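Local coordinates for protein 3-carboxy-cis,cis-muconate cycloisomerase (Pseudomonas putida, PDB 1RE5) that is a cycloisomerase of the fumarase/adenylosuccinate lyase superfamily, an elongated, largely helical enzyme assembled from four identical chains, at residues A289-A294 / R339-I344; H401-L406 / R423-A428; A36-S41 / A210-E215; R22-G27 / E323-P328; K131-L136 / S443-F448. All coordinates share one frame; numbering follows the deposited sequence.

In the fold
The five contacts are spread along an elongated helical subunit. Interaction 2, in the C-terminal part, and interaction 3, near the other end, have centres about 75 Å apart. Two long helices are shared: helix 319-347 by interactions 1 and 4 (centres about 24 Å apart), and helix 21-40 by interactions 3 and 4 (centres about 23 Å apart). Interactions 1 and 5 touch directly, because Q342 packs on K131, L132 and T135. Helix 286-307, which supplies interaction 1, also carries T296, R297, G300, S303 and T304, residues around bound 2,3-dihydroxy-1,4-dithiobutane. Interactions 1 and 4 both border the second subunit, whereas no other chain touches interaction 2.

Interaction 1: A289-A294 / R339-I344; sequences AVLIGA and RQAQVI
V290 and L291 face Q340 and A341 across a seam made mainly of hydrocarbon groups, and the shortest polar bond here, from G293 N to A289 O at 2.8 Å, is an internal rung of helix 286-307. V290 O is likewise used within its own helix, by A294 N; no hydrogen bond joins the two segments, and they meet by van der Waals packing. It is a worked example of packing between roughly antiparallel helices: the axes of the two short segments approach to 9.4 Å, with an angle of 145° between their directions.

L291 contributes both of its methyl branches. CD1 rests against A341 CB at 3.9 Å, while CD2 lies by the backbone, 3.8 Å from A341 N, and also touches Q340 CB at 3.9 Å. The branch point is placed by a chi1 of -51°, which sets CG beside the backbone N and opposite the carbonyl carbon. V290 meets Q340 differently: the two side chains cross at about a right angle, and it is the aliphatic CG of the glutamine that lies 4.1 Å from V290 CB, with the CG2 methyl scarcely farther away. Q340 thus uses its hydrocarbon portion, bent at chi2, to cover the valine.

The location is consistent with the central helical bundle of the superfamily. Helix 231-257 covers one flank, where F250 touches L291 and L247 touches A341. Y9 of helix 7-10 packs on V290, and A289 reaches H321 of the second subunit and W153 of the third.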
# COMPACT_ATOMS: atom_id res chain seq x y z
N ALA D 289 1.82 -21.17 5.21
CA ALA D 289 0.70 -20.31 4.84
C ALA D 289 0.67 -19.10 5.76
O ALA D 289 0.43 -17.98 5.32
CB ALA D 289 -0.61 -21.07 4.94
N VAL D 290 0.92 -19.31 7.05
CA VAL D 290 0.91 -18.18 7.97
C VAL D 290 2.02 -17.19 7.65
O VAL D 290 1.78 -15.98 7.62
CB VAL D 290 1.07 -18.62 9.44
CG1 VAL D 290 1.14 -17.40 10.34
CG2 VAL D 290 -0.11 -19.48 9.85
N LEU D 291 3.23 -17.68 7.41
CA LEU D 291 4.35 -16.78 7.11
C LEU D 291 4.09 -16.03 5.82
O LEU D 291 4.36 -14.82 5.74
CB LEU D 291 5.69 -17.54 7.02
CG LEU D 291 6.12 -18.48 8.15
CD1 LEU D 291 7.61 -18.75 8.04
CD2 LEU D 291 5.79 -17.90 9.50
N ILE D 292 3.56 -16.72 4.82
CA ILE D 292 3.29 -16.07 3.55
C ILE D 292 2.16 -15.07 3.71
O ILE D 292 2.19 -13.96 3.14
CB ILE D 292 2.94 -17.10 2.45
CG1 ILE D 292 4.13 -18.05 2.27
CG2 ILE D 292 2.61 -16.38 1.15
CD1 ILE D 292 3.89 -19.15 1.28
N GLY D 293 1.17 -15.44 4.51
CA GLY D 293 0.06 -14.54 4.73
C GLY D 293 0.53 -13.23 5.34
O GLY D 293 0.16 -12.16 4.87
N ALA D 294 1.36 -13.33 6.38
CA ALA D 294 1.86 -12.15 7.06
C ALA D 294 2.68 -11.24 6.15
O ALA D 294 2.52 -10.01 6.20
CB ALA D 294 2.69 -12.56 8.27
N ARG D 339 5.95 -17.27 15.69
CA ARG D 339 5.50 -18.49 16.33
C ARG D 339 5.57 -19.68 15.39
O ARG D 339 6.16 -20.71 15.71
CB ARG D 339 4.07 -18.34 16.79
CG ARG D 339 3.60 -19.55 17.52
CD ARG D 339 2.13 -19.48 17.80
NE ARG D 339 1.75 -20.41 18.86
CZ ARG D 339 0.50 -20.73 19.15
NH1 ARG D 339 -0.51 -20.19 18.46
NH2 ARG D 339 0.25 -21.58 20.15
N GLN D 340 4.95 -19.53 14.23
CA GLN D 340 4.90 -20.59 13.23
C GLN D 340 6.26 -20.91 12.63
O GLN D 340 6.55 -22.06 12.34
CB GLN D 340 3.94 -20.19 12.12
CG GLN D 340 3.20 -21.36 11.54
CD GLN D 340 2.40 -22.09 12.59
OE1 GLN D 340 1.59 -21.50 13.31
NE2 GLN D 340 2.63 -23.40 12.68
N ALA D 341 7.10 -19.89 12.45
CA ALA D 341 8.44 -20.10 11.90
C ALA D 341 9.27 -20.95 12.85
O ALA D 341 10.10 -21.76 12.42
CB ALA D 341 9.14 -18.76 11.66
N GLN D 342 9.05 -20.77 14.16
CA GLN D 342 9.77 -21.53 15.17
C GLN D 342 9.41 -23.01 15.04
O GLN D 342 10.29 -23.88 15.01
CB GLN D 342 9.39 -21.04 16.57
CG GLN D 342 10.08 -21.78 17.72
CD GLN D 342 11.58 -21.65 17.69
OE1 GLN D 342 12.12 -20.54 17.63
NE2 GLN D 342 12.28 -22.78 17.74
N VAL D 343 8.11 -23.29 14.95
CA VAL D 343 7.65 -24.66 14.83
C VAL D 343 8.30 -25.37 13.65
O VAL D 343 8.83 -26.46 13.82
CB VAL D 343 6.13 -24.74 14.64
CG1 VAL D 343 5.74 -26.16 14.24
CG2 VAL D 343 5.44 -24.36 15.91
N ILE D 344 8.28 -24.75 12.47
CA ILE D 344 8.87 -25.43 11.33
C ILE D 344 10.39 -25.44 11.38
O ILE D 344 11.01 -26.40 10.96
CB ILE D 344 8.40 -24.86 9.93
CG1 ILE D 344 9.56 -24.16 9.25
CG2 ILE D 344 7.19 -23.94 10.06
CD1 ILE D 344 9.18 -23.62 7.92

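Interaction 2: H401-L406 / R423-A428; sequences HLRAVL and RLLDPA
The backbones of R403 and L425 come within 6.4 Å of each other, CA to CA, where helix 402-407 has just begun and where L425 is the first residue to leave the helical conformation after helix 418-424. One helix start thus meets one helix end, and the leucine at the end does most of the work.

L425 touches with four of its atoms. Its CG lies 4.2 Å from R403 CA, and its CB meets the arginine's CD at the same distance, the two side chains running obliquely to each other. Farther along, L425 CD2 touches L406 CD1 at 3.9 Å, methyl against methyl. The remaining branch, CD1, approaches the imidazole of H401 at its edge, near the ring plane, 4.4 Å from CE1.

Such an arrangement belongs to the small, helix-rich C-terminal region of the adenylosuccinate lyase type, where several short helices follow one another. Helix 402-407 opens with a true N-cap. H401 ND1 accepts from R403 N at 2.9 Å, nearly straight at 171° and with the donor only 14° out of the ring plane. This bond occupies a backbone N-H of the first turn and fixes the rotation of the imidazole, whose CE1 edge is thereby held toward L425.

R403 leaves the leucine with its aliphatic part, the chain bending at chi2 (66°), and its guanidinium goes on to a salt bridge from NE to OD2 of D422, on helix 418-424, just before L425. V371 of helix 368-378 also packs on L425, and C391 of helix 381-397 lies against L406.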
# COMPACT_ATOMS: atom_id res chain seq x y z
N HIS D 401 22.96 -39.08 -19.29
CA HIS D 401 23.83 -38.31 -18.41
C HIS D 401 25.10 -37.80 -19.07
O HIS D 401 25.64 -38.44 -19.98
CB HIS D 401 24.19 -39.16 -17.19
CG HIS D 401 24.48 -38.36 -15.96
ND1 HIS D 401 25.56 -37.50 -15.87
CD2 HIS D 401 23.84 -38.28 -14.77
CE1 HIS D 401 25.56 -36.93 -14.68
NE2 HIS D 401 24.53 -37.38 -14.00
N LEU D 402 25.56 -36.63 -18.63
CA LEU D 402 26.78 -36.02 -19.17
C LEU D 402 28.00 -36.84 -18.75
O LEU D 402 29.00 -36.88 -19.46
CB LEU D 402 26.93 -34.58 -18.65
CG LEU D 402 27.48 -33.51 -19.60
CD1 LEU D 402 27.86 -32.28 -18.80
CD2 LEU D 402 28.69 -34.02 -20.35
N ARG D 403 27.93 -37.47 -17.58
CA ARG D 403 29.03 -38.30 -17.10
C ARG D 403 29.38 -39.33 -18.16
O ARG D 403 30.55 -39.56 -18.45
CB ARG D 403 28.63 -39.02 -15.82
CG ARG D 403 29.66 -40.01 -15.33
CD ARG D 403 30.93 -39.31 -14.90
NE ARG D 403 31.99 -40.24 -14.55
CZ ARG D 403 32.68 -40.96 -15.43
NH1 ARG D 403 32.43 -40.86 -16.73
NH2 ARG D 403 33.64 -41.78 -15.01
N ALA D 404 28.35 -39.94 -18.74
CA ALA D 404 28.52 -40.95 -19.78
C ALA D 404 29.11 -40.33 -21.04
O ALA D 404 30.18 -40.74 -21.50
CB ALA D 404 27.19 -41.59 -20.10
N VAL D 405 28.42 -39.35 -21.60
CA VAL D 405 28.87 -38.68 -22.81
C VAL D 405 30.35 -38.28 -22.75
O VAL D 405 31.04 -38.35 -23.77
CB VAL D 405 28.03 -37.43 -23.09
CG1 VAL D 405 28.51 -36.74 -24.37
CG2 VAL D 405 26.58 -37.83 -23.21
N LEU D 406 30.82 -37.85 -21.58
CA LEU D 406 32.21 -37.44 -21.41
C LEU D 406 33.16 -38.64 -21.36
O LEU D 406 34.33 -38.54 -21.74
CB LEU D 406 32.38 -36.61 -20.14
CG LEU D 406 31.76 -35.21 -20.13
CD1 LEU D 406 31.93 -34.59 -18.75
CD2 LEU D 406 32.41 -34.35 -21.19
N ARG D 423 34.48 -37.53 -9.97
CA ARG D 423 34.55 -36.44 -9.00
C ARG D 423 34.00 -35.13 -9.56
O ARG D 423 33.24 -34.44 -8.89
CB ARG D 423 36.00 -36.23 -8.55
CG ARG D 423 36.16 -35.19 -7.43
CD ARG D 423 37.62 -34.81 -7.26
NE ARG D 423 38.45 -36.00 -7.10
CZ ARG D 423 39.75 -36.05 -7.40
NH1 ARG D 423 40.38 -34.98 -7.88
NH2 ARG D 423 40.41 -37.19 -7.23
N LEU D 424 34.37 -34.79 -10.79
CA LEU D 424 33.90 -33.57 -11.43
C LEU D 424 32.38 -33.50 -11.56
O LEU D 424 31.79 -32.43 -11.43
CB LEU D 424 34.52 -33.41 -12.81
CG LEU D 424 35.95 -32.88 -12.86
CD1 LEU D 424 36.38 -32.76 -14.30
CD2 LEU D 424 36.02 -31.52 -12.18
N LEU D 425 31.76 -34.64 -11.83
CA LEU D 425 30.32 -34.68 -11.98
C LEU D 425 29.60 -34.96 -10.67
O LEU D 425 28.42 -35.32 -10.68
CB LEU D 425 29.92 -35.71 -13.03
CG LEU D 425 29.94 -35.22 -14.47
CD1 LEU D 425 28.94 -34.11 -14.63
CD2 LEU D 425 31.32 -34.73 -14.85
N ASP D 426 30.32 -34.81 -9.56
CA ASP D 426 29.72 -35.02 -8.25
C ASP D 426 29.45 -33.64 -7.65
O ASP D 426 30.37 -32.83 -7.50
CB ASP D 426 30.65 -35.82 -7.33
CG ASP D 426 30.11 -35.94 -5.92
OD1 ASP D 426 28.88 -36.04 -5.76
OD2 ASP D 426 30.91 -35.95 -4.96
N PRO D 427 28.18 -33.36 -7.31
CA PRO D 427 27.74 -32.09 -6.73
C PRO D 427 28.50 -31.73 -5.47
O PRO D 427 28.87 -30.57 -5.28
CB PRO D 427 26.27 -32.34 -6.43
CG PRO D 427 25.89 -33.38 -7.41
CD PRO D 427 27.06 -34.30 -7.40
N ALA D 428 28.72 -32.72 -4.62
CA ALA D 428 29.43 -32.50 -3.36
C ALA D 428 30.77 -31.77 -3.53
O ALA D 428 31.28 -31.16 -2.59
CB ALA D 428 29.64 -33.83 -2.67

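Interaction 3: A36-S41 / A210-E215; sequences ARAEAS and AEALAE
A chi1 of -179° sends CG of L213 and its methyls toward F31 and A34, while CB, fixed by the backbone, lies by A38; in S41 a chi1 of 58° turns OG back over the end of its helix, near A212. The motif is close helix-helix packing through small residues, and it joins helix 21-40 to helix 206-217 toward one end of the elongated subunit, within the sequence range of the lyase family.

With alanines facing each other, the backbones can approach very closely: the CA atoms of A38 and A212 are 5.1 Å apart. A38 CB is the central atom of the contact. It lies 3.6 Å from A212 CB, also borders L213 N, and keeps 4.0 Å from L213 CB, so that it rests on the backbone of the partner helix as much as on side chains. The branched end of L213, packed on those earlier residues of helix 21-40, extends the same interface. Nearby, R37 forms a salt bridge with E54, a polar tie from helix 21-40 to helix 47-56.

No hydrogen bond spans the two segments. The polar feature is local: S41, the first residue past helix 21-40, donates from OG to A38 O at 2.8 Å, approaching from above the carbonyl plane, 46° out of it. That bond holds the hydroxyl at the margin of the alanine pair, with S41 OG 4.2 Å from A212 CB.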
# COMPACT_ATOMS: atom_id res chain seq x y z
N ALA D 36 0.06 10.52 39.36
CA ALA D 36 -0.24 10.93 40.72
C ALA D 36 1.03 10.81 41.59
O ALA D 36 1.41 11.74 42.32
CB ALA D 36 -1.35 10.06 41.29
N ARG D 37 1.68 9.66 41.49
CA ARG D 37 2.89 9.37 42.23
C ARG D 37 3.96 10.44 41.96
O ARG D 37 4.56 10.99 42.89
CB ARG D 37 3.41 8.00 41.79
CG ARG D 37 4.09 7.18 42.86
CD ARG D 37 4.46 5.82 42.29
NE ARG D 37 3.28 5.13 41.76
CZ ARG D 37 3.29 4.33 40.68
NH1 ARG D 37 4.42 4.13 40.00
NH2 ARG D 37 2.17 3.74 40.29
N ALA D 38 4.18 10.76 40.69
CA ALA D 38 5.20 11.73 40.32
C ALA D 38 4.86 13.15 40.74
O ALA D 38 5.75 13.92 41.08
CB ALA D 38 5.47 11.68 38.81
N GLU D 39 3.59 13.50 40.70
CA GLU D 39 3.20 14.85 41.06
C GLU D 39 3.17 15.02 42.58
O GLU D 39 3.38 16.13 43.09
CB GLU D 39 1.84 15.18 40.44
CG GLU D 39 1.86 15.11 38.92
CD GLU D 39 0.56 15.56 38.29
OE1 GLU D 39 -0.51 15.01 38.66
OE2 GLU D 39 0.61 16.45 37.41
N ALA D 40 2.94 13.92 43.29
CA ALA D 40 2.91 13.96 44.75
C ALA D 40 4.30 14.34 45.24
O ALA D 40 4.45 15.21 46.10
CB ALA D 40 2.52 12.60 45.30
N SER D 41 5.32 13.70 44.68
CA SER D 41 6.70 13.97 45.05
C SER D 41 7.18 15.33 44.58
O SER D 41 8.35 15.67 44.76
CB SER D 41 7.61 12.90 44.46
OG SER D 41 7.47 12.87 43.05
N ALA D 210 7.76 15.82 35.05
CA ALA D 210 8.11 15.06 33.85
C ALA D 210 9.18 13.99 34.12
O ALA D 210 8.98 12.81 33.81
CB ALA D 210 8.61 16.02 32.77
N GLU D 211 10.29 14.41 34.71
CA GLU D 211 11.38 13.49 35.00
C GLU D 211 10.95 12.42 36.00
O GLU D 211 11.25 11.24 35.83
CB GLU D 211 12.59 14.27 35.51
CG GLU D 211 12.87 15.45 34.59
CD GLU D 211 14.31 15.90 34.61
OE1 GLU D 211 14.83 16.17 35.72
OE2 GLU D 211 14.92 15.99 33.52
N ALA D 212 10.22 12.84 37.03
CA ALA D 212 9.73 11.90 38.03
C ALA D 212 8.86 10.85 37.33
O ALA D 212 9.01 9.65 37.57
CB ALA D 212 8.92 12.63 39.08
N LEU D 213 7.97 11.32 36.47
CA LEU D 213 7.05 10.45 35.73
C LEU D 213 7.78 9.43 34.85
O LEU D 213 7.44 8.24 34.84
CB LEU D 213 6.11 11.29 34.87
CG LEU D 213 5.07 10.52 34.05
CD1 LEU D 213 4.37 9.47 34.91
CD2 LEU D 213 4.07 11.52 33.47
N ALA D 214 8.78 9.90 34.11
CA ALA D 214 9.55 9.04 33.22
C ALA D 214 10.19 7.93 34.04
O ALA D 214 10.04 6.74 33.72
CB ALA D 214 10.62 9.86 32.52
N GLU D 215 10.90 8.33 35.09
CA GLU D 215 11.58 7.40 35.98
C GLU D 215 10.62 6.38 36.59
O GLU D 215 10.94 5.20 36.72
CB GLU D 215 12.26 8.21 37.08
CG GLU D 215 13.01 7.39 38.08
CD GLU D 215 13.51 8.25 39.21
OE1 GLU D 215 12.67 8.84 39.93
OE2 GLU D 215 14.76 8.34 39.37

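Interaction 4: R22-G27 / E323-P328; sequences RGRLQG and EWETLP
R24 and E325 form a salt bridge in which two guanidinium nitrogens share one carboxylate oxygen. NH1 donates to E325 OE1 at 2.9 Å and NH2 to the same OE1 at 3.3 Å, both in the guanidinium plane and both from the same face of the carboxylate. The two flat groups are turned 38° apart, so the grip is end-on yet tilted. NH2 also makes a weak bond to W324 O, 2.7 Å away at the guanidinium edge, with an N-H...O angle of only 123°.

That carbonyl is available for a simple reason: the residue four positions later is P328, whose ring nitrogen cannot donate to it, and helix 319-347 is kinked here. P328 CG meets NH2 obliquely at 3.9 Å. Because the axes of the segments stay 13.6 Å apart, contact depends on the length of R24, which extends with CG anti to its N (chi1 -179°) and then bends at chi3.

F19 packs against P328, and L327 is held by L305 of helix 286-307 and by L233 and F236 of helix 231-257. F6 of the second subunit meets the W324 ring and packs on R24 and E325, placing the bridge between helices 21-40 and 319-347 at a subunit boundary.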
# COMPACT_ATOMS: atom_id res chain seq x y z
N ARG D 22 -8.08 -5.20 27.82
CA ARG D 22 -7.48 -5.18 29.14
C ARG D 22 -6.10 -4.56 29.08
O ARG D 22 -5.76 -3.70 29.90
CB ARG D 22 -7.40 -6.60 29.68
CG ARG D 22 -6.99 -6.72 31.14
CD ARG D 22 -5.80 -7.66 31.26
NE ARG D 22 -4.54 -6.96 31.00
CZ ARG D 22 -3.52 -7.48 30.31
NH1 ARG D 22 -3.62 -8.70 29.80
NH2 ARG D 22 -2.40 -6.78 30.14
N GLY D 23 -5.30 -4.98 28.10
CA GLY D 23 -3.94 -4.46 27.97
C GLY D 23 -3.91 -2.98 27.65
O GLY D 23 -3.08 -2.23 28.15
N ARG D 24 -4.84 -2.57 26.79
CA ARG D 24 -4.92 -1.17 26.39
C ARG D 24 -5.28 -0.31 27.62
O ARG D 24 -4.59 0.67 27.92
CB ARG D 24 -5.99 -1.04 25.30
CG ARG D 24 -6.17 0.35 24.77
CD ARG D 24 -6.86 0.28 23.43
NE ARG D 24 -5.92 0.47 22.32
CZ ARG D 24 -6.17 0.09 21.08
NH1 ARG D 24 -7.32 -0.50 20.78
NH2 ARG D 24 -5.28 0.32 20.12
N LEU D 25 -6.34 -0.71 28.31
CA LEU D 25 -6.80 -0.03 29.51
C LEU D 25 -5.68 0.04 30.54
O LEU D 25 -5.34 1.11 31.04
CB LEU D 25 -8.00 -0.76 30.11
CG LEU D 25 -9.41 -0.23 29.84
CD1 LEU D 25 -9.45 0.71 28.64
CD2 LEU D 25 -10.33 -1.40 29.63
N GLN D 26 -5.07 -1.10 30.85
CA GLN D 26 -4.02 -1.12 31.85
C GLN D 26 -2.90 -0.16 31.56
O GLN D 26 -2.37 0.48 32.47
CB GLN D 26 -3.44 -2.52 32.01
CG GLN D 26 -2.71 -2.70 33.34
CD GLN D 26 -3.60 -2.36 34.53
OE1 GLN D 26 -4.67 -2.97 34.73
NE2 GLN D 26 -3.17 -1.38 35.32
N GLY D 27 -2.51 -0.06 30.29
CA GLY D 27 -1.44 0.85 29.93
C GLY D 27 -1.75 2.27 30.37
O GLY D 27 -0.91 2.93 30.97
N GLU D 323 -3.89 5.24 13.41
CA GLU D 323 -2.83 4.43 14.01
C GLU D 323 -3.36 3.43 15.02
O GLU D 323 -2.88 2.31 15.10
CB GLU D 323 -1.82 5.31 14.75
CG GLU D 323 -1.36 6.57 14.05
CD GLU D 323 -0.41 7.39 14.92
OE1 GLU D 323 -0.31 7.09 16.13
OE2 GLU D 323 0.23 8.33 14.41
N TRP D 324 -4.35 3.84 15.80
CA TRP D 324 -4.89 3.02 16.88
C TRP D 324 -4.99 1.50 16.73
O TRP D 324 -4.45 0.76 17.55
CB TRP D 324 -6.25 3.59 17.33
CG TRP D 324 -6.14 5.03 17.80
CD1 TRP D 324 -5.00 5.79 17.91
CD2 TRP D 324 -7.23 5.89 18.15
NE1 TRP D 324 -5.32 7.07 18.29
CE2 TRP D 324 -6.68 7.16 18.45
CE3 TRP D 324 -8.62 5.72 18.24
CZ2 TRP D 324 -7.47 8.25 18.83
CZ3 TRP D 324 -9.41 6.81 18.62
CH2 TRP D 324 -8.83 8.05 18.90
N GLU D 325 -5.66 1.03 15.69
CA GLU D 325 -5.79 -0.41 15.51
C GLU D 325 -4.73 -0.98 14.59
O GLU D 325 -4.42 -2.16 14.65
CB GLU D 325 -7.18 -0.73 14.98
CG GLU D 325 -8.30 -0.22 15.87
CD GLU D 325 -8.32 -0.91 17.23
OE1 GLU D 325 -7.26 -0.99 17.90
OE2 GLU D 325 -9.42 -1.37 17.65
N THR D 326 -4.15 -0.14 13.74
CA THR D 326 -3.15 -0.59 12.79
C THR D 326 -1.86 -1.13 13.40
O THR D 326 -1.40 -2.20 13.02
CB THR D 326 -2.79 0.54 11.81
OG1 THR D 326 -4.00 1.02 11.19
CG2 THR D 326 -1.83 0.05 10.73
N LEU D 327 -1.27 -0.40 14.34
CA LEU D 327 -0.02 -0.84 14.95
C LEU D 327 -0.23 -2.17 15.67
O LEU D 327 0.61 -3.08 15.59
CB LEU D 327 0.51 0.21 15.92
CG LEU D 327 2.00 0.54 15.82
CD1 LEU D 327 2.37 1.52 16.93
CD2 LEU D 327 2.84 -0.70 15.95
N PRO D 328 -1.34 -2.31 16.41
CA PRO D 328 -1.52 -3.60 17.09
C PRO D 328 -1.64 -4.74 16.08
O PRO D 328 -1.06 -5.81 16.26
CB PRO D 328 -2.79 -3.38 17.91
CG PRO D 328 -2.71 -1.92 18.24
CD PRO D 328 -2.31 -1.32 16.91

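Interaction 5: K131-L136 / S443-F448; sequences KLADTL and SEHQRF
H445 and D134 meet at about a right angle: the imidazole turns its edge to the carboxylate, and the two planes stand 81° apart. A chi1 of 162° carries the ring away from its backbone N toward helix 106-142, where NE2 donates to D134 OD1 at 3.0 Å. The oxygen lies almost in the ring plane, but the histidine reaches it from above the carboxylate plane, well out of it, and the N-H...O angle is a moderate 146°.

A133, the preceding residue, completes the seat. Its CB sits 3.6 Å from CE1 of H445, and its carbonyl O lies over one face of the ring, displaced toward the rim. Imidazole and helix therefore meet both at an edge and on a face, although the CA atoms of A133 and H445 are still 7.7 Å apart.

The pair links the long helix 106-142 to the last helix of the chain, 434-449. Helix 162-187 flanks the contact, its L173 touching L132 and L136.

Chemically, H445 is buried and D134 exposed, and a bond to a carboxylate is consistent with a proton on NE2; the adjacent carboxylate would be expected to stabilise positive charge on the ring.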
# COMPACT_ATOMS: atom_id res chain seq x y z
N LYS D 131 15.34 -16.93 20.14
CA LYS D 131 15.08 -18.36 20.18
C LYS D 131 15.15 -18.92 18.74
O LYS D 131 15.89 -19.86 18.47
CB LYS D 131 13.70 -18.60 20.80
CG LYS D 131 13.29 -20.05 20.94
CD LYS D 131 11.87 -20.15 21.50
CE LYS D 131 10.85 -19.44 20.59
NZ LYS D 131 9.48 -19.30 21.20
N LEU D 132 14.40 -18.32 17.83
CA LEU D 132 14.39 -18.74 16.44
C LEU D 132 15.78 -18.71 15.80
O LEU D 132 16.16 -19.63 15.07
CB LEU D 132 13.43 -17.85 15.63
CG LEU D 132 13.29 -18.11 14.12
CD1 LEU D 132 12.70 -19.49 13.84
CD2 LEU D 132 12.42 -17.03 13.53
N ALA D 133 16.56 -17.67 16.07
CA ALA D 133 17.90 -17.57 15.52
C ALA D 133 18.79 -18.70 16.03
O ALA D 133 19.62 -19.23 15.29
CB ALA D 133 18.52 -16.22 15.87
N ASP D 134 18.61 -19.07 17.30
CA ASP D 134 19.39 -20.15 17.89
C ASP D 134 19.14 -21.46 17.15
O ASP D 134 20.07 -22.07 16.62
CB ASP D 134 19.04 -20.34 19.37
CG ASP D 134 19.85 -19.42 20.30
OD1 ASP D 134 21.04 -19.17 20.02
OD2 ASP D 134 19.28 -18.96 21.32
N THR D 135 17.87 -21.86 17.10
CA THR D 135 17.52 -23.11 16.45
C THR D 135 17.87 -23.10 14.97
O THR D 135 18.23 -24.14 14.40
CB THR D 135 16.02 -23.46 16.62
OG1 THR D 135 15.35 -23.34 15.37
CG2 THR D 135 15.36 -22.57 17.64
N LEU D 136 17.77 -21.93 14.35
CA LEU D 136 18.08 -21.80 12.93
C LEU D 136 19.58 -21.97 12.74
O LEU D 136 20.04 -22.51 11.74
CB LEU D 136 17.65 -20.43 12.43
CG LEU D 136 16.91 -20.36 11.12
CD1 LEU D 136 15.84 -21.42 11.06
CD2 LEU D 136 16.30 -18.97 11.01
N SER D 443 28.76 -17.49 13.12
CA SER D 443 29.77 -16.75 13.87
C SER D 443 29.18 -15.43 14.36
O SER D 443 29.15 -15.13 15.55
CB SER D 443 30.97 -16.48 12.97
OG SER D 443 31.96 -15.75 13.67
N GLU D 444 28.69 -14.63 13.42
CA GLU D 444 28.09 -13.34 13.72
C GLU D 444 26.92 -13.47 14.69
O GLU D 444 26.68 -12.59 15.51
CB GLU D 444 27.64 -12.71 12.42
CG GLU D 444 27.67 -11.22 12.45
CD GLU D 444 27.34 -10.63 11.10
OE1 GLU D 444 26.16 -10.76 10.66
OE2 GLU D 444 28.26 -10.05 10.49
N HIS D 445 26.18 -14.57 14.59
CA HIS D 445 25.05 -14.82 15.47
C HIS D 445 25.54 -14.98 16.91
O HIS D 445 24.90 -14.51 17.84
CB HIS D 445 24.29 -16.08 15.03
CG HIS D 445 23.39 -16.65 16.08
ND1 HIS D 445 22.27 -16.00 16.55
CD2 HIS D 445 23.47 -17.81 16.79
CE1 HIS D 445 21.70 -16.73 17.49
NE2 HIS D 445 22.41 -17.83 17.66
N GLN D 446 26.68 -15.64 17.09
CA GLN D 446 27.22 -15.83 18.43
C GLN D 446 27.85 -14.54 18.94
O GLN D 446 27.83 -14.29 20.14
CB GLN D 446 28.24 -16.97 18.45
CG GLN D 446 27.71 -18.25 17.83
CD GLN D 446 28.67 -19.43 17.93
OE1 GLN D 446 29.86 -19.34 17.58
NE2 GLN D 446 28.16 -20.56 18.40
N ARG D 447 28.40 -13.73 18.04
CA ARG D 447 29.01 -12.45 18.40
C ARG D 447 27.93 -11.54 18.99
O ARG D 447 28.12 -10.95 20.05
CB ARG D 447 29.58 -11.73 17.16
CG ARG D 447 30.66 -12.46 16.36
CD ARG D 447 32.02 -12.43 17.05
NE ARG D 447 32.02 -13.21 18.28
CZ ARG D 447 31.88 -14.54 18.33
NH1 ARG D 447 31.73 -15.24 17.21
NH2 ARG D 447 31.89 -15.16 19.50
N PHE D 448 26.81 -11.44 18.29
CA PHE D 448 25.68 -10.60 18.71
C PHE D 448 25.30 -10.89 20.14
O PHE D 448 25.17 -9.97 20.95
CB PHE D 448 24.45 -10.83 17.83
CG PHE D 448 23.28 -9.97 18.21
CD1 PHE D 448 23.19 -8.66 17.74
CD2 PHE D 448 22.30 -10.44 19.07
CE1 PHE D 448 22.14 -7.83 18.13
CE2 PHE D 448 21.25 -9.62 19.47
CZ PHE D 448 21.18 -8.31 19.00